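PDB 2W7R: microtubule-associated serine/threonine-protein kinase 4 from Homo sapiens, which probably phosphorylates protein serine and threonine residues through its kinase domain and, through its PDZ domain, probably binds C-terminal peptide tails of partner proteins. Local coordinates for residues Ile5-Ser10 and Val84-Thr89. Sequence-based numbering, arbitrary orientation.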
loop_
_atom_site.group_PDB
_atom_site.type_symbol
_atom_site.label_atom_id
_atom_site.label_comp_id
_atom_site.label_asym_id
_atom_site.label_seq_id
_atom_site.Cartn_x
_atom_site.Cartn_y
_atom_site.Cartn_z
ATOM N N ILE A 5 0.669 13.398 11.906
ATOM C CA ILE A 5 0.990 12.489 12.995
ATOM C C ILE A 5 2.205 13.035 13.725
ATOM O O ILE A 5 3.260 13.227 13.125
ATOM C CB ILE A 5 1.338 11.079 12.482
ATOM C CG1 ILE A 5 0.242 10.551 11.552
ATOM C CG2 ILE A 5 1.571 10.130 13.657
ATOM C CD1 ILE A 5 -1.025 10.156 12.259
ATOM N N VAL A 6 2.063 13.297 15.018
ATOM C CA VAL A 6 3.187 13.798 15.794
ATOM C C VAL A 6 3.811 12.671 16.599
ATOM O O VAL A 6 3.138 12.009 17.387
ATOM C CB VAL A 6 2.764 14.943 16.722
ATOM C CG1 VAL A 6 3.959 15.454 17.515
ATOM C CG2 VAL A 6 2.142 16.069 15.902
ATOM N N ILE A 7 5.101 12.444 16.390
ATOM C CA ILE A 7 5.787 11.367 17.079
ATOM C C ILE A 7 6.822 11.939 18.038
ATOM O O ILE A 7 7.727 12.668 17.626
ATOM C CB ILE A 7 6.465 10.398 16.089
ATOM C CG1 ILE A 7 5.459 9.899 15.050
ATOM C CG2 ILE A 7 7.089 9.228 16.841
ATOM C CD1 ILE A 7 6.089 9.057 13.942
ATOM N N HIS A 8 6.674 11.619 19.323
ATOM C CA HIS A 8 7.632 12.044 20.333
ATOM C C HIS A 8 8.573 10.893 20.650
ATOM O O HIS A 8 8.132 9.816 21.054
ATOM C CB HIS A 8 6.922 12.467 21.620
ATOM C CG HIS A 8 5.918 13.560 21.434
ATOM N ND1 HIS A 8 6.218 14.888 21.646
ATOM C CD2 HIS A 8 4.613 13.521 21.075
ATOM C CE1 HIS A 8 5.140 15.621 21.426
ATOM N NE2 HIS A 8 4.153 14.816 21.074
ATOM N N SER A 9 9.867 11.129 20.467
ATOM C CA SER A 9 10.890 10.137 20.775
ATOM C C SER A 9 11.701 10.575 21.991
ATOM O O SER A 9 11.916 11.769 22.201
ATOM C CB SER A 9 11.819 9.945 19.575
ATOM O OG SER A 9 13.000 9.256 19.951
ATOM N N SER A 10 12.150 9.605 22.782
ATOM C CA SER A 10 12.957 9.889 23.966
ATOM C C SER A 10 14.450 9.858 23.646
ATOM O O SER A 10 14.863 10.200 22.536
ATOM C CB SER A 10 12.637 8.899 25.090
ATOM O OG SER A 10 12.887 7.563 24.687
ATOM N N VAL A 84 9.008 14.677 15.702
ATOM C CA VAL A 84 8.806 14.820 14.261
ATOM C C VAL A 84 7.323 14.779 13.902
ATOM O O VAL A 84 6.534 14.094 14.546
ATOM C CB VAL A 84 9.554 13.728 13.468
ATOM C CG1 VAL A 84 8.862 12.376 13.628
ATOM C CG2 VAL A 84 9.648 14.110 11.986
ATOM N N SER A 85 6.949 15.524 12.869
ATOM C CA SER A 85 5.576 15.540 12.407
ATOM C C SER A 85 5.535 14.881 11.034
ATOM O O SER A 85 6.315 15.235 10.162
ATOM C CB SER A 85 5.087 16.985 12.315
ATOM O OG SER A 85 3.711 17.043 11.996
ATOM N N ILE A 86 4.654 13.905 10.849
ATOM C CA ILE A 86 4.550 13.237 9.552
ATOM C C ILE A 86 3.137 13.369 9.002
ATOM O O ILE A 86 2.171 12.941 9.634
ATOM C CB ILE A 86 4.951 11.750 9.643
ATOM C CG1 ILE A 86 6.376 11.623 10.178
ATOM C CG2 ILE A 86 4.837 11.059 8.285
ATOM C CD1 ILE A 86 6.902 10.219 10.164
ATOM N N THR A 87 3.015 13.980 7.827
ATOM C CA THR A 87 1.723 14.092 7.178
ATOM C C THR A 87 1.551 12.904 6.247
ATOM O O THR A 87 2.430 12.605 5.438
ATOM C CB THR A 87 1.607 15.396 6.374
ATOM O OG1 THR A 87 1.948 16.509 7.211
ATOM C CG2 THR A 87 0.192 15.571 5.838
ATOM N N THR A 88 0.424 12.216 6.378
ATOM C CA THR A 88 0.166 11.024 5.587
ATOM C C THR A 88 -1.170 11.112 4.874
ATOM O O THR A 88 -2.034 11.917 5.237
ATOM C CB THR A 88 0.162 9.755 6.463
ATOM O OG1 THR A 88 -0.952 9.795 7.363
ATOM C CG2 THR A 88 1.455 9.647 7.263
ATOM N N THR A 89 -1.331 10.276 3.857
ATOM C CA THR A 89 -2.573 10.200 3.106
ATOM C C THR A 89 -2.884 8.734 2.789
ATOM O O THR A 89 -1.975 7.912 2.702
ATOM C CB THR A 89 -2.464 11.021 1.808
ATOM O OG1 THR A 89 -3.763 11.194 1.229
ATOM C CG2 THR A 89 -1.541 10.330 0.808
#
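Ile7 meets two side chains of the 84-89 segment at once, and different atoms serve each. Its CB lies 4.0 Å from Val84 CG1, a directly cross-strand meeting, whereas the end of its longer branch reaches diagonally, bringing Ile7 CD1 to 4.0 Å from Ile86 CD1. The diagonal contact follows from the torsions: in both isoleucines CG1 stands beside the backbone N (chi1 -53° in Ile7) and the chain then extends, so the two side chains slant across each other and meet at their terminal methyls. Ile5, on the same face, behaves differently. Instead of meeting Ile86's side chain, its CB and CG1 both lie against the carbonyl O of Ile86, CB at 3.5 Å, consistent with CG1 standing beside the backbone N.

The backbone bonds set the register that brings these side chains together. Ile5 with Ile86 and Ile7 with Val84 are hydrogen-bonded antiparallel pairs, two bonds each, flanking the non-hydrogen-bonded pair Val6 and Ser85. Three of the bonds are nearly straight; the one from Ile5 N to Ile86 O (2.8 Å) bends to 157° at the hydrogen, its donor tilted 35° from the carbonyl plane. Such pairing of the first and last strands of the domain is characteristic of the PDZ fold. Here 5-8 is an edge strand within the chain, and strand 56-60 flanks 83-89 on its other side.

On the face carrying Ile5, Ile7, Val84 and Ile86, the last three are buried and Ile5 is partly exposed: Phe16 touches both Ile7 and Ile86, while Ala46 and Ala49 of helix 45-49 pack on Ile7. On the reverse face the contact is thin, with Val6 CG2 4.3 Å from Ser85 OG. The Ser85 CA-H makes a bent contact with Ile5 O (CA to O 3.4 Å), the carbonyl that also accepts from Ile86 N.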